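Side-chain contacts in xyloglucan-specific endo-beta-1,4-glucanase (Uncultured bacterium, PDB 4W88), which hydrolyses internal beta-1,4-linkages in the glucan backbone of xyloglucan, acting as a glycoside hydrolase of family GH5: residues Q44-T49 and G317-S322; I127-A132 and R182-N187; V220-Y225 and K258-K263; T226-F229 and V233-G236. The protein carries 1 engineered substitution. All blocks are in the same frame, centred on the assembly; numbering follows the deposited sequence.

Overall arrangement
All four contacts belong to one eight-stranded parallel beta/alpha barrel, and they differ mainly in depth. Interaction 3 is buried and wholly aliphatic, seating helix 246-261 on barrel strand 218-223. Interaction 1, also buried, brings an early helix against the segment that follows the last barrel strand; its centre lies on the other side of the molecule, about 29 Å away. Interaction 2 is partly buried and more mixed, with a threonine from the loop after helix 164-182 set against helix 117-134. Interaction 4 is a surface contact of aromatic rings, backbone carbonyls and bound sugar. Its first segment continues directly from 220-225 of interaction 3, leading from the core strand to the short helix at the glycan pocket.

Interaction 1. Residues Q44-T49 and G317-S322; sequences QEIVDT and GLLNRS
Ile46, on the first turns of helix 44-53, meets both Leu319 and Arg321, while Thr49, one turn further on, meets Leu319 as well. The carbonyl of Glu45 fixes the rotation of Thr49: Glu45 O accepts Thr49 OG1 at 2.7 Å and also the helical Thr49 N, the two donors arriving from opposite faces of the carbonyl plane. At Ile46 the two branches part company. Its longer arm, CG1 anti to the carbonyl carbon (chi1 -76°), carries CD1 to 3.9 Å from Arg321 CB, and the two side chains cross at about a right angle. The shorter branch CG2 lies 4.1 Å from Leu319 CD2, which also rests 3.9 Å from the backbone oxygen Ile46 O. Branching at CB thus lets one isoleucine serve two neighbours. At Thr49 the hydroxyl is spent inside the helix, and the methyl CG2 comes to 3.8 Å from Leu319 CD1. Leu319 therefore uses both of its methyls, one for each of the two helix residues, as its forked end suits it to do. Arg321 offers its aliphatic base here, and its extended chain takes the guanidinium away to Thr21 OG1 and the carbonyl of Gly19. Trp326, on the strand paired with 319-320, also packs on Leu319 and Thr49. The contact is typical of the closure of a beta/alpha barrel, in which the chain beyond the eighth strand packs against the helix that follows the first.

Interaction 2. Residues I127-A132 and R182-N187; sequences IWKQLA and RATGGN
Thr184 faces Ala132 with both of its branches because its chi1 of 64° places OG1 between the backbone N and the carbonyl carbon, while CG2 stands anti to the carbonyl carbon. The hydroxyl oxygen OG1 comes to 3.4 Å from Ala132 CB, and the methyl CG2 lies 3.9 Å from the same carbon. That methyl also reaches back along helix 117-134 to 3.8 Å from Lys129 O, with the aliphatic Lys129 CG at a looser 4.3 Å. A small alanine suits this spot, since a short side chain lets the threonine approach the helix surface closely. The hydroxyl is not left to hydrocarbon alone: it donates to Val181 O and accepts from Asn188 ND2, whose amide also serves Ala132 O. A valine in its place would probably strand Val181 O and Asn188 ND2 without their hydroxyl partner. Thr184 itself lies in a type I turn from Arg182 to Gly185, closed by Gly185 N to Arg182 O at 3.1 Å, and the positive phi of Gly185 favours glycine. Thr184 thus sits in the loop leading from helix 164-182 to strand 193-196, while Val181 of that helix packs against Trp128 and Ala132 of helix 117-134.

Interaction 3. Residues V220-Y225 and K258-K263; sequences VALHTY and KYLIDK
Aliphatic packing carries the whole contact, and it centres on Leu260, whose two methyls face the two methyls of Val220. Leu260 CD1 lies 3.9 Å from Val220 CG1, and Leu260 CD2 lies 4.1 Å from Val220 CG2, so each branch of one residue has a counterpart on the other. The two side chains cross at about a right angle. Val220 points outward to the helix, and with CG1 anti to the backbone N (chi1 179°) its two methyls are turned to pair with those of Leu260. Two residues on, on the same side of the strand, Leu222 CD1 makes a more distant touch with Leu260 CD1 at 4.3 Å. This is the usual layering of a beta/alpha barrel: residues of strand 218-223 that point outward meet a surrounding helix, and branched aliphatics fill the interface. Leu207 and Val267 complete the apolar surroundings of Leu260. Polar interactions lie elsewhere on the strand segment. His223 bonds through ND1 to Glu149 and through NE2 to Thr270, with its ring stacked on that of His200. Tyr225, part of the glycan pocket, holds Glu271 through its OH. In the helix, residues 258-261 form a wider, pi-type turn, and Lys263 N makes a weak bond to Leu260 O.

Interaction 4. Residues T226-F229 and V233-G236; sequences TPYF and VADG. With BGC (beta-D-glucopyranose), chain C.
Tyr228 touches both the bound glucose, over one ring face, and Ala234, near CE2. From CB its ring is carried out with CG anti to the backbone N (chi1 175°), and the sugar is met from the first ring atom onward. CG is 4.1 Å from BGC C3; CD1 comes to 3.7 Å from the same carbon, and CE1 to 3.6 Å from BGC O4. On the other rim CE2 touches BGC C1 at 3.7 Å and, obliquely, Ala234 CB at 4.0 Å. At the tip, OH lies 3.8 Å from BGC C5. C1, C3 and C5 carry axial hydrogens on one face in beta-glucopyranose, so their approach is consistent with CH-pi stacking. Such an aromatic platform is familiar from glycoside hydrolases, and here it stands on the short helix 228-231 beyond the sixth barrel strand. An alanine here would probably leave that sugar face without its stacking partner and strip Ala234 CB of one of its two aromatic neighbours. The adjacent Phe229 takes Gly236 O over one ring face, 3.7 Å from CG, with Ala234 CB at the ring edge and Asp235 O 3.4 Å from CE1. Glycine suits position 236, where a CB would be jammed between Phe229 CZ and the preceding carbonyl. Tyr232, also of the glycan pocket, meets the Tyr228 ring with planes at about 25°.

Interaction 1. Residues Q44-T49 and G317-S322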
loop_
_atom_site.group_PDB
_atom_site.type_symbol
_atom_site.label_atom_id
_atom_site.label_comp_id
_atom_site.label_asym_id
_atom_site.label_seq_id
_atom_site.Cartn_x
_atom_site.Cartn_y
_atom_site.Cartn_z
ATOM N N GLN A 44 -2.266 -7.302 19.414
ATOM C CA GLN A 44 -1.457 -6.174 19.848
ATOM C C GLN A 44 0.065 -6.515 19.823
ATOM O O GLN A 44 0.871 -5.721 19.387
ATOM C CB GLN A 44 -1.898 -5.685 21.226
ATOM C CG GLN A 44 -1.161 -4.463 21.748
ATOM C CD GLN A 44 -1.532 -3.231 21.022
ATOM O OE1 GLN A 44 -2.675 -2.762 21.120
ATOM N NE2 GLN A 44 -0.615 -2.693 20.295
ATOM N N GLU A 45 0.401 -7.740 20.245
ATOM C CA GLU A 45 1.755 -8.191 20.323
ATOM C C GLU A 45 2.411 -8.280 18.942
ATOM O O GLU A 45 3.610 -7.951 18.788
ATOM C CB GLU A 45 1.866 -9.547 21.016
ATOM C CG GLU A 45 1.532 -9.516 22.509
ATOM C CD GLU A 45 0.066 -9.744 22.846
ATOM O OE1 GLU A 45 -0.843 -9.618 21.979
ATOM O OE2 GLU A 45 -0.229 -10.071 24.032
ATOM N N ILE A 46 1.669 -8.766 17.941
ATOM C CA ILE A 46 2.224 -8.809 16.584
ATOM C C ILE A 46 2.621 -7.376 16.152
ATOM O O ILE A 46 3.700 -7.127 15.624
ATOM C CB ILE A 46 1.210 -9.476 15.621
ATOM C CG1 ILE A 46 1.243 -11.005 15.859
ATOM C CG2 ILE A 46 1.567 -9.166 14.190
ATOM C CD1 ILE A 46 0.108 -11.784 15.271
ATOM N N VAL A 47 1.698 -6.436 16.318
ATOM C CA VAL A 47 1.923 -5.057 15.913
ATOM C C VAL A 47 3.081 -4.462 16.724
ATOM O O VAL A 47 3.947 -3.760 16.159
ATOM C CB VAL A 47 0.602 -4.248 15.978
ATOM C CG1 VAL A 47 0.821 -2.764 15.763
ATOM C CG2 VAL A 47 -0.404 -4.791 14.955
ATOM N N ASP A 48 3.104 -4.712 18.037
ATOM C CA ASP A 48 4.215 -4.266 18.884
ATOM C C ASP A 48 5.569 -4.700 18.358
ATOM O O ASP A 48 6.555 -3.965 18.337
ATOM C CB ASP A 48 4.128 -4.796 20.315
ATOM C CG ASP A 48 2.970 -4.330 21.126
ATOM O OD1 ASP A 48 2.271 -3.333 20.801
ATOM O OD2 ASP A 48 2.746 -5.061 22.166
ATOM N N THR A 49 5.631 -5.940 17.903
ATOM C CA THR A 49 6.894 -6.538 17.493
ATOM C C THR A 49 7.422 -5.843 16.248
ATOM O O THR A 49 8.636 -5.587 16.107
ATOM C CB THR A 49 6.693 -8.058 17.231
ATOM O OG1 THR A 49 6.152 -8.687 18.392
ATOM C CG2 THR A 49 7.951 -8.755 16.843
ATOM N N GLY A 317 7.553 -13.124 3.476
ATOM C CA GLY A 317 7.502 -13.100 4.888
ATOM C C GLY A 317 8.781 -12.587 5.591
ATOM O O GLY A 317 9.909 -12.983 5.232
ATOM N N LEU A 318 8.578 -11.748 6.606
ATOM C CA LEU A 318 9.683 -11.242 7.440
ATOM C C LEU A 318 9.478 -11.542 8.906
ATOM O O LEU A 318 10.415 -12.009 9.576
ATOM C CB LEU A 318 9.991 -9.770 7.217
ATOM C CG LEU A 318 10.276 -9.349 5.796
ATOM C CD1 LEU A 318 10.346 -7.818 5.638
ATOM C CD2 LEU A 318 11.620 -9.944 5.375
ATOM N N LEU A 319 8.273 -11.242 9.381
ATOM C CA LEU A 319 7.870 -11.543 10.749
ATOM C C LEU A 319 7.169 -12.902 10.836
ATOM O O LEU A 319 6.131 -13.101 10.241
ATOM C CB LEU A 319 7.017 -10.445 11.332
ATOM C CG LEU A 319 6.463 -10.736 12.743
ATOM C CD1 LEU A 319 7.667 -10.927 13.727
ATOM C CD2 LEU A 319 5.482 -9.644 13.169
ATOM N N ASN A 320 7.753 -13.829 11.597
ATOM C CA ASN A 320 7.068 -15.082 11.932
ATOM C C ASN A 320 6.047 -14.751 13.023
ATOM O O ASN A 320 6.396 -14.621 14.216
ATOM C CB ASN A 320 8.026 -16.188 12.361
ATOM C CG ASN A 320 7.303 -17.486 12.637
ATOM O OD1 ASN A 320 6.099 -17.502 12.954
ATOM N ND2 ASN A 320 8.024 -18.573 12.560
ATOM N N ARG A 321 4.809 -14.523 12.604
ATOM C CA ARG A 321 3.846 -13.911 13.528
ATOM C C ARG A 321 3.490 -14.825 14.717
ATOM O O ARG A 321 3.266 -14.329 15.836
ATOM C CB ARG A 321 2.593 -13.548 12.760
ATOM C CG ARG A 321 2.781 -12.515 11.684
ATOM C CD ARG A 321 1.497 -12.152 11.008
ATOM N NE ARG A 321 1.779 -11.431 9.777
ATOM C CZ ARG A 321 0.830 -11.112 8.910
ATOM N NH1 ARG A 321 -0.432 -11.357 9.237
ATOM N NH2 ARG A 321 1.120 -10.643 7.718
ATOM N N SER A 322 3.543 -16.133 14.487
ATOM C CA SER A 322 3.180 -17.062 15.569
ATOM C C SER A 322 4.242 -17.144 16.641
ATOM O O SER A 322 3.903 -17.459 17.768
ATOM C CB SER A 322 2.882 -18.464 15.065
ATOM O OG SER A 322 1.725 -18.414 14.281
#

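Interaction 2. Residues I127-A132 and R182-N187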
loop_
_atom_site.group_PDB
_atom_site.type_symbol
_atom_site.label_atom_id
_atom_site.label_comp_id
_atom_site.label_asym_id
_atom_site.label_seq_id
_atom_site.Cartn_x
_atom_site.Cartn_y
_atom_site.Cartn_z
ATOM N N ILE A 127 -18.005 3.657 0.296
ATOM C CA ILE A 127 -17.210 2.884 1.226
ATOM C C ILE A 127 -16.405 3.939 2.034
ATOM O O ILE A 127 -16.334 3.834 3.269
ATOM C CB ILE A 127 -16.307 1.930 0.461
ATOM C CG1 ILE A 127 -17.131 0.786 -0.221
ATOM C CG2 ILE A 127 -15.231 1.314 1.379
ATOM C CD1 ILE A 127 -16.334 0.013 -1.253
ATOM N N TRP A 128 -15.765 4.892 1.331
ATOM C CA TRP A 128 -14.894 5.834 1.993
ATOM C C TRP A 128 -15.639 6.786 2.896
ATOM O O TRP A 128 -15.061 7.224 3.928
ATOM C CB TRP A 128 -13.969 6.534 1.014
ATOM C CG TRP A 128 -12.753 5.717 0.752
ATOM C CD1 TRP A 128 -12.450 5.021 -0.381
ATOM C CD2 TRP A 128 -11.746 5.409 1.701
ATOM N NE1 TRP A 128 -11.260 4.305 -0.178
ATOM C CE2 TRP A 128 -10.813 4.552 1.089
ATOM C CE3 TRP A 128 -11.511 5.830 3.023
ATOM C CZ2 TRP A 128 -9.661 4.089 1.762
ATOM C CZ3 TRP A 128 -10.400 5.342 3.682
ATOM C CH2 TRP A 128 -9.500 4.464 3.076
ATOM N N LYS A 129 -16.887 7.153 2.558
ATOM C CA LYS A 129 -17.659 7.968 3.514
ATOM C C LYS A 129 -17.770 7.236 4.860
ATOM O O LYS A 129 -17.607 7.869 5.913
ATOM C CB LYS A 129 -19.044 8.312 2.948
ATOM C CG LYS A 129 -20.039 9.036 3.865
ATOM C CD LYS A 129 -21.303 9.433 3.080
ATOM C CE LYS A 129 -22.180 10.433 3.781
ATOM N NZ LYS A 129 -22.892 9.766 4.821
ATOM N N GLN A 130 -18.066 5.913 4.813
ATOM C CA GLN A 130 -18.215 5.144 6.015
ATOM C C GLN A 130 -16.917 5.009 6.777
ATOM O O GLN A 130 -16.909 5.127 8.035
ATOM C CB GLN A 130 -18.779 3.760 5.758
ATOM C CG GLN A 130 -20.154 3.765 5.177
ATOM C CD GLN A 130 -20.569 2.361 4.789
ATOM O OE1 GLN A 130 -20.843 1.485 5.621
ATOM N NE2 GLN A 130 -20.534 2.117 3.487
ATOM N N LEU A 131 -15.830 4.756 6.062
ATOM C CA LEU A 131 -14.502 4.612 6.720
ATOM C C LEU A 131 -14.077 5.927 7.352
ATOM O O LEU A 131 -13.628 5.967 8.475
ATOM C CB LEU A 131 -13.450 4.098 5.748
ATOM C CG LEU A 131 -13.670 2.641 5.295
ATOM C CD1 LEU A 131 -12.569 2.386 4.229
ATOM C CD2 LEU A 131 -13.603 1.718 6.452
ATOM N N ALA A 132 -14.228 7.018 6.594
ATOM C CA ALA A 132 -13.899 8.322 7.093
ATOM C C ALA A 132 -14.760 8.669 8.347
ATOM O O ALA A 132 -14.240 9.203 9.320
ATOM C CB ALA A 132 -14.075 9.378 6.005
ATOM N N ARG A 182 -13.170 14.224 2.479
ATOM C CA ARG A 182 -13.242 15.592 2.952
ATOM C C ARG A 182 -14.643 16.050 3.398
ATOM O O ARG A 182 -14.782 16.822 4.376
ATOM C CB ARG A 182 -12.714 16.577 1.882
ATOM C CG ARG A 182 -11.260 16.316 1.465
ATOM C CD ARG A 182 -10.269 16.502 2.579
ATOM N NE ARG A 182 -8.879 16.444 2.057
ATOM C CZ ARG A 182 -7.884 15.852 2.672
ATOM N NH1 ARG A 182 -8.046 15.181 3.805
ATOM N NH2 ARG A 182 -6.716 15.833 2.104
ATOM N N ALA A 183 -15.677 15.528 2.723
ATOM C CA ALA A 183 -17.016 15.871 3.071
ATOM C C ALA A 183 -17.432 15.343 4.453
ATOM O O ALA A 183 -18.456 15.831 4.995
ATOM C CB ALA A 183 -17.969 15.333 2.025
ATOM N N THR A 184 -16.640 14.470 5.076
ATOM C CA THR A 184 -17.010 14.010 6.414
ATOM C C THR A 184 -16.445 14.895 7.513
ATOM O O THR A 184 -16.890 14.813 8.650
ATOM C CB THR A 184 -16.565 12.584 6.720
ATOM O OG1 THR A 184 -15.115 12.502 6.714
ATOM C CG2 THR A 184 -17.159 11.669 5.670
ATOM N N GLY A 185 -15.568 15.828 7.156
ATOM C CA GLY A 185 -15.092 16.779 8.140
ATOM C C GLY A 185 -14.239 16.198 9.260
ATOM O O GLY A 185 -13.579 15.179 9.110
ATOM N N GLY A 186 -14.211 16.877 10.388
ATOM C CA GLY A 186 -13.343 16.526 11.529
ATOM C C GLY A 186 -11.895 16.490 11.085
ATOM O O GLY A 186 -11.478 17.272 10.203
ATOM N N ASN A 187 -11.156 15.540 11.628
ATOM C CA ASN A 187 -9.744 15.394 11.292
ATOM C C ASN A 187 -9.562 14.922 9.840
ATOM O O ASN A 187 -8.450 14.968 9.303
ATOM C CB ASN A 187 -8.995 14.432 12.241
ATOM C CG ASN A 187 -8.937 14.924 13.680
ATOM O OD1 ASN A 187 -9.207 16.093 13.971
ATOM N ND2 ASN A 187 -8.523 14.048 14.592
#

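Interaction 3. Residues V220-Y225 and K258-K263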
loop_
_atom_site.group_PDB
_atom_site.type_symbol
_atom_site.label_atom_id
_atom_site.label_comp_id
_atom_site.label_asym_id
_atom_site.label_seq_id
_atom_site.Cartn_x
_atom_site.Cartn_y
_atom_site.Cartn_z
ATOM N N VAL A 220 0.997 10.681 -3.443
ATOM C CA VAL A 220 0.875 9.720 -4.521
ATOM C C VAL A 220 1.629 8.399 -4.156
ATOM O O VAL A 220 2.813 8.443 -3.803
ATOM C CB VAL A 220 1.392 10.250 -5.849
ATOM C CG1 VAL A 220 1.258 9.164 -6.930
ATOM C CG2 VAL A 220 0.630 11.528 -6.225
ATOM N N ALA A 221 0.890 7.287 -4.189
ATOM C CA ALA A 221 1.375 5.972 -3.901
ATOM C C ALA A 221 1.714 5.259 -5.231
ATOM O O ALA A 221 0.966 5.333 -6.252
ATOM C CB ALA A 221 0.339 5.168 -3.139
ATOM N N LEU A 222 2.860 4.595 -5.164
ATOM C CA LEU A 222 3.370 3.689 -6.200
ATOM C C LEU A 222 3.796 2.388 -5.592
ATOM O O LEU A 222 4.165 2.349 -4.447
ATOM C CB LEU A 222 4.542 4.367 -6.975
ATOM C CG LEU A 222 4.158 5.698 -7.575
ATOM C CD1 LEU A 222 5.407 6.386 -8.011
ATOM C CD2 LEU A 222 3.151 5.572 -8.758
ATOM N N HIS A 223 3.842 1.323 -6.407
ATOM C CA HIS A 223 4.424 0.078 -5.996
ATOM C C HIS A 223 5.574 -0.234 -6.935
ATOM O O HIS A 223 5.391 -0.252 -8.134
ATOM C CB HIS A 223 3.441 -1.073 -6.044
ATOM C CG HIS A 223 2.318 -0.962 -5.076
ATOM N ND1 HIS A 223 1.213 -1.814 -5.075
ATOM C CD2 HIS A 223 2.145 -0.126 -4.030
ATOM C CE1 HIS A 223 0.424 -1.470 -4.083
ATOM N NE2 HIS A 223 0.977 -0.470 -3.435
ATOM N N THR A 224 6.758 -0.460 -6.350
ATOM C CA THR A 224 7.957 -0.584 -7.114
ATOM C C THR A 224 8.794 -1.737 -6.599
ATOM O O THR A 224 9.766 -1.565 -5.834
ATOM C CB THR A 224 8.796 0.695 -7.230
ATOM O OG1 THR A 224 9.082 1.244 -5.944
ATOM C CG2 THR A 224 8.101 1.676 -8.038
ATOM N N TYR A 225 8.379 -2.905 -6.996
ATOM C CA TYR A 225 9.170 -4.133 -6.697
ATOM C C TYR A 225 10.272 -4.348 -7.749
ATOM O O TYR A 225 10.274 -5.359 -8.493
ATOM C CB TYR A 225 8.246 -5.328 -6.708
ATOM C CG TYR A 225 7.195 -5.416 -5.589
ATOM C CD1 TYR A 225 5.897 -4.838 -5.712
ATOM C CD2 TYR A 225 7.432 -6.205 -4.470
ATOM C CE1 TYR A 225 4.947 -5.002 -4.703
ATOM C CE2 TYR A 225 6.472 -6.406 -3.479
ATOM C CZ TYR A 225 5.191 -5.816 -3.622
ATOM O OH TYR A 225 4.273 -6.051 -2.645
ATOM N N LYS A 258 11.001 13.215 -12.043
ATOM C CA LYS A 258 10.582 14.161 -13.072
ATOM C C LYS A 258 9.136 14.577 -12.849
ATOM O O LYS A 258 8.770 15.756 -12.932
ATOM C CB LYS A 258 10.685 13.468 -14.429
ATOM C CG LYS A 258 10.647 14.311 -15.688
ATOM C CD LYS A 258 11.287 13.441 -16.770
ATOM C CE LYS A 258 11.644 14.198 -18.020
ATOM N NZ LYS A 258 10.443 14.265 -18.887
ATOM N N TYR A 259 8.274 13.622 -12.609
ATOM C CA TYR A 259 6.836 13.942 -12.627
ATOM C C TYR A 259 6.226 14.269 -11.274
ATOM O O TYR A 259 5.163 14.862 -11.229
ATOM C CB TYR A 259 6.086 12.783 -13.260
ATOM C CG TYR A 259 6.268 12.684 -14.756
ATOM C CD1 TYR A 259 5.438 13.405 -15.606
ATOM C CD2 TYR A 259 7.264 11.904 -15.322
ATOM C CE1 TYR A 259 5.599 13.342 -16.971
ATOM C CE2 TYR A 259 7.435 11.862 -16.707
ATOM C CZ TYR A 259 6.585 12.581 -17.501
ATOM O OH TYR A 259 6.668 12.586 -18.847
ATOM N N LEU A 260 6.906 13.887 -10.185
ATOM C CA LEU A 260 6.343 14.019 -8.842
ATOM C C LEU A 260 7.300 14.743 -7.895
ATOM O O LEU A 260 7.022 15.852 -7.452
ATOM C CB LEU A 260 5.880 12.617 -8.295
ATOM C CG LEU A 260 4.743 11.957 -9.070
ATOM C CD1 LEU A 260 4.493 10.496 -8.642
ATOM C CD2 LEU A 260 3.473 12.724 -8.927
ATOM N N ILE A 261 8.442 14.140 -7.602
ATOM C CA ILE A 261 9.270 14.652 -6.505
ATOM C C ILE A 261 9.744 16.039 -6.863
ATOM O O ILE A 261 9.733 16.952 -6.013
ATOM C CB ILE A 261 10.466 13.732 -6.225
ATOM C CG1 ILE A 261 9.977 12.369 -5.726
ATOM C CG2 ILE A 261 11.445 14.374 -5.250
ATOM C CD1 ILE A 261 11.029 11.290 -5.766
ATOM N N ASP A 262 10.204 16.221 -8.096
ATOM C CA ASP A 262 10.782 17.545 -8.478
ATOM C C ASP A 262 9.728 18.634 -8.781
ATOM O O ASP A 262 10.027 19.773 -8.983
ATOM C CB ASP A 262 11.750 17.389 -9.618
ATOM C CG ASP A 262 13.026 16.607 -9.244
ATOM O OD1 ASP A 262 13.370 16.377 -8.030
ATOM O OD2 ASP A 262 13.702 16.213 -10.200
ATOM N N LYS A 263 8.478 18.208 -8.762
ATOM C CA LYS A 263 7.405 19.120 -8.757
ATOM C C LYS A 263 6.845 19.349 -7.371
ATOM O O LYS A 263 5.820 20.035 -7.221
ATOM C CB LYS A 263 6.282 18.596 -9.648
ATOM C CG LYS A 263 6.606 18.401 -11.123
ATOM C CD LYS A 263 5.243 18.171 -11.789
ATOM C CE LYS A 263 5.305 17.857 -13.261
ATOM N NZ LYS A 263 5.939 18.971 -14.012
#

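Interaction 4. Residues T226-F229 and V233-G236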
loop_
_atom_site.group_PDB
_atom_site.type_symbol
_atom_site.label_atom_id
_atom_site.label_comp_id
_atom_site.label_asym_id
_atom_site.label_seq_id
_atom_site.Cartn_x
_atom_site.Cartn_y
_atom_site.Cartn_z
ATOM N N THR A 226 11.183 -3.401 -7.800
ATOM C CA THR A 226 12.060 -3.225 -8.955
ATOM C C THR A 226 13.484 -3.674 -8.632
ATOM O O THR A 226 14.072 -3.264 -7.601
ATOM C CB THR A 226 12.067 -1.761 -9.320
ATOM O OG1 THR A 226 10.701 -1.339 -9.507
ATOM C CG2 THR A 226 12.871 -1.507 -10.557
ATOM N N PRO A 227 14.076 -4.480 -9.517
ATOM C CA PRO A 227 13.491 -5.034 -10.774
ATOM C C PRO A 227 12.679 -6.302 -10.488
ATOM O O PRO A 227 13.003 -7.103 -9.591
ATOM C CB PRO A 227 14.745 -5.469 -11.598
ATOM C CG PRO A 227 15.907 -5.047 -10.827
ATOM C CD PRO A 227 15.505 -4.814 -9.391
ATOM N N TYR A 228 11.617 -6.484 -11.268
ATOM C CA TYR A 228 10.710 -7.578 -11.159
ATOM C C TYR A 228 11.398 -8.919 -11.178
ATOM O O TYR A 228 11.095 -9.822 -10.405
ATOM C CB TYR A 228 9.670 -7.467 -12.286
ATOM C CG TYR A 228 8.727 -8.628 -12.361
ATOM C CD1 TYR A 228 7.712 -8.754 -11.467
ATOM C CD2 TYR A 228 8.831 -9.587 -13.352
ATOM C CE1 TYR A 228 6.852 -9.821 -11.492
ATOM C CE2 TYR A 228 7.954 -10.633 -13.401
ATOM C CZ TYR A 228 6.977 -10.746 -12.449
ATOM O OH TYR A 228 6.058 -11.746 -12.480
ATOM N N PHE A 229 12.373 -9.047 -12.052
ATOM C CA PHE A 229 13.080 -10.360 -12.166
ATOM C C PHE A 229 13.956 -10.732 -10.978
ATOM O O PHE A 229 14.307 -11.929 -10.798
ATOM C CB PHE A 229 13.873 -10.430 -13.453
ATOM C CG PHE A 229 13.021 -10.692 -14.681
ATOM C CD1 PHE A 229 11.865 -11.457 -14.605
ATOM C CD2 PHE A 229 13.430 -10.265 -15.914
ATOM C CE1 PHE A 229 11.083 -11.705 -15.722
ATOM C CE2 PHE A 229 12.665 -10.539 -17.047
ATOM C CZ PHE A 229 11.491 -11.269 -16.940
ATOM N N VAL A 233 9.538 -14.508 -8.764
ATOM C CA VAL A 233 9.929 -15.732 -9.458
ATOM C C VAL A 233 9.148 -15.808 -10.777
ATOM O O VAL A 233 7.929 -15.676 -10.757
ATOM C CB VAL A 233 9.642 -16.981 -8.632
ATOM C CG1 VAL A 233 10.120 -18.252 -9.386
ATOM C CG2 VAL A 233 10.313 -16.872 -7.297
ATOM N N ALA A 234 9.869 -15.901 -11.901
ATOM C CA ALA A 234 9.278 -15.885 -13.247
ATOM C C ALA A 234 10.321 -16.391 -14.220
ATOM O O ALA A 234 11.462 -16.539 -13.808
ATOM C CB ALA A 234 8.888 -14.493 -13.627
ATOM N N ASP A 235 9.912 -16.602 -15.494
ATOM C CA ASP A 235 10.810 -17.026 -16.528
ATOM C C ASP A 235 11.702 -15.826 -16.764
ATOM O O ASP A 235 11.247 -14.767 -17.133
ATOM C CB ASP A 235 9.985 -17.356 -17.785
ATOM C CG ASP A 235 10.823 -17.570 -19.088
ATOM O OD1 ASP A 235 12.054 -17.719 -19.088
ATOM O OD2 ASP A 235 10.177 -17.597 -20.180
ATOM N N GLY A 236 12.976 -15.999 -16.511
ATOM C CA GLY A 236 13.966 -14.895 -16.634
ATOM C C GLY A 236 14.450 -14.361 -15.280
ATOM O O GLY A 236 15.398 -13.529 -15.201
HETATM C C2 BGC C . 4.924 -7.928 -15.062
HETATM C C3 BGC C . 5.068 -7.374 -13.609
HETATM C C4 BGC C . 3.742 -7.779 -13.006
HETATM C C5 BGC C . 3.492 -9.168 -13.647
HETATM C C6 BGC C . 2.064 -9.704 -13.504
HETATM C C1 BGC C . 5.070 -9.442 -15.366
HETATM O O1 BGC C . 5.274 -10.117 -16.731
HETATM O O2 BGC C . 5.990 -7.442 -15.730
HETATM O O3 BGC C . 5.377 -5.984 -13.596
HETATM O O4 BGC C . 3.614 -8.378 -11.753
HETATM O O5 BGC C . 3.754 -9.595 -14.996
HETATM O O6 BGC C . 2.110 -10.883 -12.660
#